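Local structure of lovastatin nonaketide synthase, polyketide synthase component (Aspergillus terreus, 7CPX) at residues 13-17 with 111-115; 265-269 with 381-385; 1644-1650 with 1670-1676. The protein builds the dihydromonacolin L nonaketide of lovastatin biosynthesis from malonyl-CoA, methylating, reducing and dehydrating the growing chain while working with its partner enoyl reductase LovC. The protein carries 2 engineered substitutions. All coordinates share one frame; numbering follows the deposited sequence.

Contact 1. Residues 13-17 with 111-115; sequences VVGSG and TNAGM
In the thiolase fold of the ketosynthase, Gly15 of strand 11-19 and Ala113 in the last turn of helix 97-113 bring their backbones together, CA to CA 4.0 Å. Gly15 carries no side chain, which lets its CA lie 3.9 Å from Ala113 N and leaves the helix end resting directly on the strand. The helix stops here in a Schellman motif: Gly114 takes positive phi (89°), and its N donates back to Thr111 O over 3.0 Å. To one side of the backbone contact, the Val14 methyl CG2 meets the Ala113 methyl CB at 3.5 Å; chi1 of -62° sets CG2 between the Val14 backbone N and carbonyl carbon, on the side of the helix. Ala113 CA also turns its hydrogen to Val14 O, a CA-H...O contact of 3.5 Å. The carbonyls Val14 O and Asn112 O share the ammonium group of Lys923 as a donor, and Ser922 OG binds Asn112 O as well, so a distant part of the chain ties strand and helix end together. Further along the strand the Asn112 side chain reaches across with its CG anti to its own carbonyl carbon. Its amide ND2 donates to Ser16 O with an N-H...O angle of 149°; the modelled separation of 2.4 Å is doubtfully short.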
ATOM      1  N   VAL A  13      39.812  33.203  17.529  1.00 82.05           N
ATOM      2  CA  VAL A  13      38.895  33.195  16.395  1.00 82.05           C
ATOM      3  C   VAL A  13      39.314  34.325  15.463  1.00 82.05           C
ATOM      4  O   VAL A  13      39.148  35.505  15.792  1.00 82.05           O
ATOM      5  CB  VAL A  13      37.440  33.363  16.837  1.00 82.05           C
ATOM      6  CG1 VAL A  13      36.526  33.326  15.630  1.00 82.05           C
ATOM      7  CG2 VAL A  13      37.046  32.293  17.831  1.00 82.05           C
ATOM      8  N   VAL A  14      39.852  33.960  14.299  1.00 86.78           N
ATOM      9  CA  VAL A  14      40.291  34.938  13.312  1.00 86.78           C
ATOM     10  C   VAL A  14      39.229  35.216  12.258  1.00 86.78           C
ATOM     11  O   VAL A  14      39.263  36.279  11.623  1.00 86.78           O
ATOM     12  CB  VAL A  14      41.580  34.469  12.616  1.00 86.78           C
ATOM     13  CG1 VAL A  14      42.702  34.329  13.618  1.00 86.78           C
ATOM     14  CG2 VAL A  14      41.352  33.144  11.907  1.00 86.78           C
ATOM     15  N   GLY A  15      38.301  34.294  12.044  1.00 86.80           N
ATOM     16  CA  GLY A  15      37.265  34.484  11.050  1.00 86.80           C
ATOM     17  C   GLY A  15      36.150  33.490  11.257  1.00 86.80           C
ATOM     18  O   GLY A  15      36.316  32.472  11.938  1.00 86.80           O
ATOM     19  N   SER A  16      35.004  33.796  10.655  1.00 86.34           N
ATOM     20  CA  SER A  16      33.835  32.952  10.819  1.00 86.34           C
ATOM     21  C   SER A  16      32.967  33.015   9.573  1.00 86.34           C
ATOM     22  O   SER A  16      32.962  34.010   8.844  1.00 86.34           O
ATOM     23  CB  SER A  16      33.019  33.363  12.049  1.00 86.34           C
ATOM     24  OG  SER A  16      32.613  34.718  11.964  1.00 86.34           O
ATOM     25  N   GLY A  17      32.244  31.935   9.345  1.00 84.99           N
ATOM     26  CA  GLY A  17      31.257  31.881   8.280  1.00 84.99           C
ATOM     27  C   GLY A  17      29.973  31.290   8.813  1.00 84.99           C
ATOM     28  O   GLY A  17      29.978  30.232   9.441  1.00 84.99           O
ATOM     29  N   THR A 111      37.766  32.861   4.103  1.00 94.28           N
ATOM     30  CA  THR A 111      37.807  34.137   3.401  1.00 94.28           C
ATOM     31  C   THR A 111      37.825  35.303   4.382  1.00 94.28           C
ATOM     32  O   THR A 111      38.639  36.225   4.256  1.00 94.28           O
ATOM     33  CB  THR A 111      36.604  34.235   2.463  1.00 94.28           C
ATOM     34  OG1 THR A 111      36.774  33.329   1.366  1.00 94.28           O
ATOM     35  CG2 THR A 111      36.441  35.642   1.939  1.00 94.28           C
ATOM     36  N   ASN A 112      36.936  35.273   5.375  1.00 93.86           N
ATOM     37  CA  ASN A 112      36.849  36.368   6.333  1.00 93.86           C
ATOM     38  C   ASN A 112      38.118  36.470   7.168  1.00 93.86           C
ATOM     39  O   ASN A 112      38.576  37.574   7.481  1.00 93.86           O
ATOM     40  CB  ASN A 112      35.627  36.177   7.229  1.00 93.86           C
ATOM     41  CG  ASN A 112      34.328  36.206   6.453  1.00 93.86           C
ATOM     42  OD1 ASN A 112      34.251  36.792   5.374  1.00 93.86           O
ATOM     43  ND2 ASN A 112      33.298  35.573   6.999  1.00 93.86           N
ATOM     44  N   ALA A 113      38.699  35.328   7.538  1.00 92.37           N
ATOM     45  CA  ALA A 113      39.953  35.336   8.278  1.00 92.37           C
ATOM     46  C   ALA A 113      41.085  35.940   7.464  1.00 92.37           C
ATOM     47  O   ALA A 113      42.104  36.340   8.039  1.00 92.37           O
ATOM     48  CB  ALA A 113      40.319  33.915   8.703  1.00 92.37           C
ATOM     49  N   GLY A 114      40.934  36.011   6.145  1.00101.59           N
ATOM     50  CA  GLY A 114      41.953  36.591   5.298  1.00101.59           C
ATOM     51  C   GLY A 114      42.977  35.570   4.854  1.00101.59           C
ATOM     52  O   GLY A 114      44.185  35.804   4.957  1.00101.59           O
ATOM     53  N   MET A 115      42.506  34.429   4.358  1.00 93.85           N
ATOM     54  CA  MET A 115      43.374  33.327   3.972  1.00 93.85           C
ATOM     55  C   MET A 115      43.029  32.852   2.572  1.00 93.85           C
ATOM     56  O   MET A 115      41.853  32.727   2.218  1.00 93.85           O
ATOM     57  CB  MET A 115      43.244  32.165   4.948  1.00 93.85           C
ATOM     58  CG  MET A 115      43.778  32.466   6.325  1.00 93.85           C
ATOM     59  SD  MET A 115      43.453  31.123   7.472  1.00 93.85           S
ATOM     60  CE  MET A 115      44.449  31.639   8.859  1.00 93.85           C
TER

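Contact 2. Residues 265-269 with 381-385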
ATOM      1  N   THR A 265      43.443  39.085  10.925  1.00 96.43           N
ATOM      2  CA  THR A 265      42.563  39.882  11.766  1.00 96.43           C
ATOM      3  C   THR A 265      41.797  38.977  12.718  1.00 96.43           C
ATOM      4  O   THR A 265      41.290  37.922  12.325  1.00 96.43           O
ATOM      5  CB  THR A 265      41.593  40.693  10.907  1.00 96.43           C
ATOM      6  OG1 THR A 265      42.323  41.657  10.140  1.00 96.43           O
ATOM      7  CG2 THR A 265      40.581  41.413  11.783  1.00 96.43           C
ATOM      8  N   ILE A 266      41.714  39.392  13.968  1.00 88.90           N
ATOM      9  CA  ILE A 266      41.183  38.560  15.037  1.00 88.90           C
ATOM     10  C   ILE A 266      39.754  38.969  15.350  1.00 88.90           C
ATOM     11  O   ILE A 266      39.450  40.155  15.517  1.00 88.90           O
ATOM     12  CB  ILE A 266      42.074  38.660  16.287  1.00 88.90           C
ATOM     13  CG1 ILE A 266      43.380  37.898  16.049  1.00 88.90           C
ATOM     14  CG2 ILE A 266      41.326  38.139  17.501  1.00 88.90           C
ATOM     15  CD1 ILE A 266      44.455  38.170  17.074  1.00 88.90           C
ATOM     16  N   GLU A 267      38.871  37.976  15.434  1.00 89.17           N
ATOM     17  CA  GLU A 267      37.500  38.205  15.869  1.00 89.17           C
ATOM     18  C   GLU A 267      37.380  38.141  17.386  1.00 89.17           C
ATOM     19  O   GLU A 267      36.671  38.953  17.989  1.00 89.17           O
ATOM     20  CB  GLU A 267      36.557  37.185  15.226  1.00 89.17           C
ATOM     21  CG  GLU A 267      36.439  37.310  13.719  1.00 89.17           C
ATOM     22  CD  GLU A 267      35.320  36.458  13.156  1.00 89.17           C
ATOM     23  OE1 GLU A 267      34.768  35.628  13.908  1.00 89.17           O
ATOM     24  OE2 GLU A 267      34.988  36.619  11.963  1.00 89.17           O
ATOM     25  N   CYS A 268      38.055  37.186  18.019  1.00 85.15           N
ATOM     26  CA  CYS A 268      38.059  37.125  19.477  1.00 85.15           C
ATOM     27  C   CYS A 268      39.145  36.155  19.912  1.00 85.15           C
ATOM     28  O   CYS A 268      39.847  35.575  19.085  1.00 85.15           O
ATOM     29  CB  CYS A 268      36.696  36.707  20.034  1.00 85.15           C
ATOM     30  SG  CYS A 268      36.194  35.030  19.611  1.00 85.15           S
ATOM     31  N   VAL A 269      39.271  35.981  21.223  1.00 84.70           N
ATOM     32  CA  VAL A 269      40.276  35.109  21.815  1.00 84.70           C
ATOM     33  C   VAL A 269      39.558  34.092  22.686  1.00 84.70           C
ATOM     34  O   VAL A 269      38.992  34.442  23.726  1.00 84.70           O
ATOM     35  CB  VAL A 269      41.304  35.903  22.631  1.00 84.70           C
ATOM     36  CG1 VAL A 269      41.999  34.997  23.630  1.00 84.70           C
ATOM     37  CG2 VAL A 269      42.320  36.555  21.716  1.00 84.70           C
ATOM     38  N   SER A 381      31.382  35.906  20.855  1.00 83.64           N
ATOM     39  CA  SER A 381      32.496  36.499  20.125  1.00 83.64           C
ATOM     40  C   SER A 381      32.159  37.915  19.681  1.00 83.64           C
ATOM     41  O   SER A 381      32.757  38.888  20.156  1.00 83.64           O
ATOM     42  CB  SER A 381      32.852  35.626  18.919  1.00 83.64           C
ATOM     43  OG  SER A 381      33.878  36.220  18.145  1.00 83.64           O
ATOM     44  N   PHE A 382      31.162  38.051  18.804  1.00 86.01           N
ATOM     45  CA  PHE A 382      30.810  39.368  18.286  1.00 86.01           C
ATOM     46  C   PHE A 382      30.603  40.348  19.430  1.00 86.01           C
ATOM     47  O   PHE A 382      31.197  41.434  19.454  1.00 86.01           O
ATOM     48  CB  PHE A 382      29.548  39.273  17.429  1.00 86.01           C
ATOM     49  CG  PHE A 382      29.639  38.268  16.318  1.00 86.01           C
ATOM     50  CD1 PHE A 382      30.844  38.017  15.687  1.00 86.01           C
ATOM     51  CD2 PHE A 382      28.518  37.570  15.910  1.00 86.01           C
ATOM     52  CE1 PHE A 382      30.927  37.093  14.668  1.00 86.01           C
ATOM     53  CE2 PHE A 382      28.593  36.645  14.892  1.00 86.01           C
ATOM     54  CZ  PHE A 382      29.800  36.404  14.270  1.00 86.01           C
ATOM     55  N   ALA A 383      29.788  39.956  20.408  1.00 86.11           N
ATOM     56  CA  ALA A 383      29.570  40.787  21.584  1.00 86.11           C
ATOM     57  C   ALA A 383      30.892  41.294  22.140  1.00 86.11           C
ATOM     58  O   ALA A 383      31.133  42.504  22.211  1.00 86.11           O
ATOM     59  CB  ALA A 383      28.811  39.990  22.647  1.00 86.11           C
ATOM     60  N   VAL A 384      31.779  40.370  22.514  1.00 85.54           N
ATOM     61  CA  VAL A 384      33.006  40.783  23.181  1.00 85.54           C
ATOM     62  C   VAL A 384      33.845  41.650  22.255  1.00 85.54           C
ATOM     63  O   VAL A 384      34.602  42.511  22.718  1.00 85.54           O
ATOM     64  CB  VAL A 384      33.788  39.554  23.683  1.00 85.54           C
ATOM     65  CG1 VAL A 384      34.786  39.079  22.645  1.00 85.54           C
ATOM     66  CG2 VAL A 384      34.491  39.868  24.991  1.00 85.54           C
ATOM     67  N   ARG A 385      33.723  41.454  20.940  1.00 88.11           N
ATOM     68  CA  ARG A 385      34.479  42.280  20.007  1.00 88.11           C
ATOM     69  C   ARG A 385      33.864  43.667  19.868  1.00 88.11           C
ATOM     70  O   ARG A 385      34.586  44.648  19.658  1.00 88.11           O
ATOM     71  CB  ARG A 385      34.563  41.597  18.643  1.00 88.11           C
ATOM     72  CG  ARG A 385      35.228  42.446  17.571  1.00 88.11           C
ATOM     73  CD  ARG A 385      35.801  41.585  16.459  1.00 88.11           C
ATOM     74  NE  ARG A 385      34.778  40.774  15.806  1.00 88.11           N
ATOM     75  CZ  ARG A 385      34.275  41.011  14.601  1.00 88.11           C
ATOM     76  NH1 ARG A 385      34.687  42.027  13.860  1.00 88.11           N
ATOM     77  NH2 ARG A 385      33.334  40.201  14.122  1.00 88.11           N
TER
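The guanidinium of Arg385 has Glu267 CG over one face, 4.0 Å above its plane and near the border of the group, while CE1 of Phe382 lies at its edge, in plane. Phe382 in turn presents a ring edge to Glu267: OE1 lies near the ring plane, 4.2 Å from CE1, with carboxylate and ring tilted 64° apart. The Glu267 and Phe382 side chains run alongside each other in one direction. Although Arg385 and Glu267 are oppositely charged, they form no salt bridge, because OE2 is 4.5 Å from NH2 and far from the plane of the guanidinium, whose N-H groups are not aimed at it. The attraction is probably diffuse, and the carboxylate has a more direct partner in Ser16 OG, which bonds to OE1. Arg385 also packs through its aliphatic part: CD comes to 3.2 Å from Glu267 O, and a bend at chi3 (59°) then carries the guanidinium alongside the glutamate. Deeper in, Cys268 CB meets Val384 CG1 at 4.0 Å. Glu267 and Cys268 form a classic beta bulge opposite Val13, where the chain enters strand 268-277. The contact thus sets the last turn or so of helix 369-386 against that bulge; strand 11-19 runs beside it, Pro27 and Leu30 of helix 27-35 touch the Phe382 side chain, and Arg427 binds Val384 O.

Contact 3. Residues 1644-1650 with 1670-1676; sequences LVVVGGQ and LQTYKRL
Four backbone hydrogen bonds zip strand 1644-1647 to strand 1670-1673 in parallel register. Gln1671 N donates to Leu1644 O (2.9 Å, in the carbonyl plane), Val1646 N to Gln1671 O in the straightest bond of the four (171° at the hydrogen), Tyr1673 N to Val1646 O, and Gly1648 N to Tyr1673 O (2.8 Å). CA-H...O contacts accompany these bonds along the ladder. Beyond the last bridge Gly1648 turns to positive phi (119°) but still lies beside Lys1674, and the two chains then lead on to helices 1652-1664 and 1676-1680. On one face of the sheet Tyr1673 OH donates to Gln1671 OE1 over 3.2 Å, arriving from above the amide carbonyl plane, and this links two side chains two residues apart on the strand. Val1645 fits beside both: CG1 touches the tyrosine ring edge at CE2 (3.5 Å), and CG2 lies 3.5 Å from Gln1671 OE1. On the other face Leu1670 CD1 sits 3.4 Å from Leu1644 CD2 and 3.9 Å from Val1646 CG2. At the far end Val1647 CG1 lies against Leu1676 N, just past Arg1675, the helix N-cap, which is salt-bridged to Asp1678. The unit is a beta-alpha-beta crossover at the margin of a Rossmann-like sheet, consistent with the structural, non-catalytic ketoreductase-like part of reducing synthases. Helix 1652-1664 covers the Val1646 and Leu1670 face, strand 1689-1693 flanks strand 1644-1647, strand 1670-1673 is outermost within this chain, and Leu1676 packs on helix 1705-1719.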
ATOM      1  N   LEU A1644     -56.564 -29.119  66.046  1.00132.26           N
ATOM      2  CA  LEU A1644     -56.988 -29.481  64.701  1.00132.26           C
ATOM      3  C   LEU A1644     -58.426 -29.034  64.486  1.00132.26           C
ATOM      4  O   LEU A1644     -59.294 -29.279  65.332  1.00132.26           O
ATOM      5  CB  LEU A1644     -56.855 -30.986  64.468  1.00132.26           C
ATOM      6  CG  LEU A1644     -57.127 -31.443  63.033  1.00132.26           C
ATOM      7  CD1 LEU A1644     -56.148 -32.529  62.621  1.00132.26           C
ATOM      8  CD2 LEU A1644     -58.559 -31.932  62.881  1.00132.26           C
ATOM      9  N   VAL A1645     -58.670 -28.376  63.357  1.00131.74           N
ATOM     10  CA  VAL A1645     -59.985 -27.852  63.012  1.00131.74           C
ATOM     11  C   VAL A1645     -60.330 -28.332  61.611  1.00131.74           C
ATOM     12  O   VAL A1645     -59.598 -28.046  60.657  1.00131.74           O
ATOM     13  CB  VAL A1645     -60.030 -26.316  63.078  1.00131.74           C
ATOM     14  CG1 VAL A1645     -61.442 -25.819  62.825  1.00131.74           C
ATOM     15  CG2 VAL A1645     -59.510 -25.816  64.421  1.00131.74           C
ATOM     16  N   VAL A1646     -61.441 -29.047  61.481  1.00131.64           N
ATOM     17  CA  VAL A1646     -61.910 -29.551  60.197  1.00131.64           C
ATOM     18  C   VAL A1646     -63.051 -28.666  59.722  1.00131.64           C
ATOM     19  O   VAL A1646     -63.975 -28.363  60.489  1.00131.64           O
ATOM     20  CB  VAL A1646     -62.357 -31.018  60.299  1.00131.64           C
ATOM     21  CG1 VAL A1646     -62.657 -31.567  58.916  1.00131.64           C
ATOM     22  CG2 VAL A1646     -61.293 -31.849  60.991  1.00131.64           C
ATOM     23  N   VAL A1647     -62.979 -28.237  58.466  1.00131.24           N
ATOM     24  CA  VAL A1647     -63.982 -27.376  57.856  1.00131.24           C
ATOM     25  C   VAL A1647     -64.477 -28.053  56.588  1.00131.24           C
ATOM     26  O   VAL A1647     -63.672 -28.500  55.762  1.00131.24           O
ATOM     27  CB  VAL A1647     -63.419 -25.978  57.545  1.00131.24           C
ATOM     28  CG1 VAL A1647     -64.537 -25.034  57.135  1.00131.24           C
ATOM     29  CG2 VAL A1647     -62.660 -25.431  58.742  1.00131.24           C
ATOM     30  N   GLY A1648     -65.800 -28.124  56.433  1.00132.63           N
ATOM     31  CA  GLY A1648     -66.421 -28.773  55.295  1.00132.63           C
ATOM     32  C   GLY A1648     -67.290 -29.941  55.740  1.00132.63           C
ATOM     33  O   GLY A1648     -67.993 -29.860  56.750  1.00132.63           O
ATOM     34  N   GLY A1649     -67.225 -31.027  54.975  1.00133.15           N
ATOM     35  CA  GLY A1649     -67.987 -32.214  55.298  1.00133.15           C
ATOM     36  C   GLY A1649     -69.450 -32.156  54.932  1.00133.15           C
ATOM     37  O   GLY A1649     -70.218 -33.010  55.387  1.00133.15           O
ATOM     38  N   GLN A1650     -69.871 -31.169  54.138  1.00134.54           N
ATOM     39  CA  GLN A1650     -71.282 -31.062  53.782  1.00134.54           C
ATOM     40  C   GLN A1650     -71.687 -32.135  52.779  1.00134.54           C
ATOM     41  O   GLN A1650     -72.734 -32.776  52.935  1.00134.54           O
ATOM     42  CB  GLN A1650     -71.573 -29.668  53.226  1.00134.54           C
ATOM     43  CG  GLN A1650     -73.049 -29.370  53.027  1.00134.54           C
ATOM     44  CD  GLN A1650     -73.811 -29.301  54.335  1.00134.54           C
ATOM     45  OE1 GLN A1650     -73.225 -29.386  55.415  1.00134.54           O
ATOM     46  NE2 GLN A1650     -75.126 -29.144  54.245  1.00134.54           N
ATOM     47  N   LEU A1670     -60.003 -31.198  68.835  1.00132.98           N
ATOM     48  CA  LEU A1670     -60.749 -31.209  67.587  1.00132.98           C
ATOM     49  C   LEU A1670     -61.850 -30.161  67.601  1.00132.98           C
ATOM     50  O   LEU A1670     -62.570 -30.008  68.593  1.00132.98           O
ATOM     51  CB  LEU A1670     -61.363 -32.590  67.322  1.00132.98           C
ATOM     52  CG  LEU A1670     -62.175 -32.717  66.030  1.00132.98           C
ATOM     53  CD1 LEU A1670     -61.304 -32.434  64.818  1.00132.98           C
ATOM     54  CD2 LEU A1670     -62.804 -34.094  65.927  1.00132.98           C
ATOM     55  N   GLN A1671     -61.968 -29.445  66.487  1.00132.36           N
ATOM     56  CA  GLN A1671     -63.115 -28.600  66.197  1.00132.36           C
ATOM     57  C   GLN A1671     -63.629 -28.957  64.811  1.00132.36           C
ATOM     58  O   GLN A1671     -62.864 -29.390  63.948  1.00132.36           O
ATOM     59  CB  GLN A1671     -62.766 -27.108  66.255  1.00132.36           C
ATOM     60  CG  GLN A1671     -62.302 -26.627  67.617  1.00132.36           C
ATOM     61  CD  GLN A1671     -62.040 -25.133  67.643  1.00132.36           C
ATOM     62  OE1 GLN A1671     -61.938 -24.492  66.597  1.00132.36           O
ATOM     63  NE2 GLN A1671     -61.936 -24.570  68.842  1.00132.36           N
ATOM     64  N   THR A1672     -64.931 -28.781  64.601  1.00132.35           N
ATOM     65  CA  THR A1672     -65.547 -29.126  63.328  1.00132.35           C
ATOM     66  C   THR A1672     -66.553 -28.060  62.930  1.00132.35           C
ATOM     67  O   THR A1672     -67.307 -27.557  63.768  1.00132.35           O
ATOM     68  CB  THR A1672     -66.238 -30.492  63.390  1.00132.35           C
ATOM     69  OG1 THR A1672     -67.216 -30.492  64.439  1.00132.35           O
ATOM     70  CG2 THR A1672     -65.220 -31.588  63.647  1.00132.35           C
ATOM     71  N   TYR A1673     -66.556 -27.720  61.642  1.00132.24           N
ATOM     72  CA  TYR A1673     -67.486 -26.743  61.094  1.00132.24           C
ATOM     73  C   TYR A1673     -67.942 -27.213  59.724  1.00132.24           C
ATOM     74  O   TYR A1673     -67.123 -27.638  58.905  1.00132.24           O
ATOM     75  CB  TYR A1673     -66.837 -25.358  60.998  1.00132.24           C
ATOM     76  CG  TYR A1673     -66.313 -24.852  62.322  1.00132.24           C
ATOM     77  CD1 TYR A1673     -67.131 -24.140  63.187  1.00132.24           C
ATOM     78  CD2 TYR A1673     -65.004 -25.093  62.710  1.00132.24           C
ATOM     79  CE1 TYR A1673     -66.659 -23.680  64.399  1.00132.24           C
ATOM     80  CE2 TYR A1673     -64.523 -24.636  63.919  1.00132.24           C
ATOM     81  CZ  TYR A1673     -65.353 -23.930  64.759  1.00132.24           C
ATOM     82  OH  TYR A1673     -64.875 -23.474  65.966  1.00132.24           O
ATOM     83  N   LYS A1674     -69.252 -27.135  59.479  1.00132.07           N
ATOM     84  CA  LYS A1674     -69.798 -27.628  58.220  1.00132.07           C
ATOM     85  C   LYS A1674     -69.288 -26.814  57.037  1.00132.07           C
ATOM     86  O   LYS A1674     -68.977 -27.373  55.978  1.00132.07           O
ATOM     87  CB  LYS A1674     -71.325 -27.601  58.265  1.00132.07           C
ATOM     88  CG  LYS A1674     -71.929 -28.370  59.429  1.00132.07           C
ATOM     89  CD  LYS A1674     -71.540 -29.838  59.393  1.00132.07           C
ATOM     90  CE  LYS A1674     -72.200 -30.616  60.516  1.00132.07           C
ATOM     91  NZ  LYS A1674     -71.797 -32.048  60.509  1.00132.07           N
ATOM     92  N   ARG A1675     -69.201 -25.497  57.194  1.00131.74           N
ATOM     93  CA  ARG A1675     -68.844 -24.608  56.098  1.00131.74           C
ATOM     94  C   ARG A1675     -67.853 -23.566  56.593  1.00131.74           C
ATOM     95  O   ARG A1675     -67.752 -23.290  57.791  1.00131.74           O
ATOM     96  CB  ARG A1675     -70.082 -23.915  55.513  1.00131.74           C
ATOM     97  CG  ARG A1675     -71.146 -24.874  55.004  1.00131.74           C
ATOM     98  CD  ARG A1675     -72.475 -24.168  54.795  1.00131.74           C
ATOM     99  NE  ARG A1675     -73.000 -23.625  56.043  1.00131.74           N
ATOM    100  CZ  ARG A1675     -74.160 -22.991  56.158  1.00131.74           C
ATOM    101  NH1 ARG A1675     -74.953 -22.805  55.116  1.00131.74           N
ATOM    102  NH2 ARG A1675     -74.534 -22.536  57.351  1.00131.74           N
ATOM    103  N   LEU A1676     -67.113 -22.987  55.646  1.00130.30           N
ATOM    104  CA  LEU A1676     -66.176 -21.926  55.992  1.00130.30           C
ATOM    105  C   LEU A1676     -66.905 -20.693  56.513  1.00130.30           C
ATOM    106  O   LEU A1676     -66.382 -19.982  57.381  1.00130.30           O
ATOM    107  CB  LEU A1676     -65.317 -21.574  54.777  1.00130.30           C
ATOM    108  CG  LEU A1676     -64.192 -20.562  55.001  1.00130.30           C
ATOM    109  CD1 LEU A1676     -63.291 -20.988  56.147  1.00130.30           C
ATOM    110  CD2 LEU A1676     -63.378 -20.372  53.733  1.00130.30           C
TER

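Overall arrangement
Contacts 1 and 2 are neighbours within the ketosynthase and touch each other, their centres 11 Å apart. Strands 11-19 and 268-277 are antiparallel neighbours in its central sheet, and Val13 N lies 2.8 Å from Cys268 O, a probable hydrogen bond. Helix 97-113 and helix 369-386 therefore pack against adjacent strands. Lys923 bonds to Thr265 O as well as to the carbonyls of contact 1, joining the two further. Both contacts lie away from the predicted catalytic Cys181, His320 and His367. Contact 3 is separate: its centre is about 131 Å from that of contact 1 and 128 Å from that of contact 2, across the centre of the chain, and it too lies away from the annotated sites.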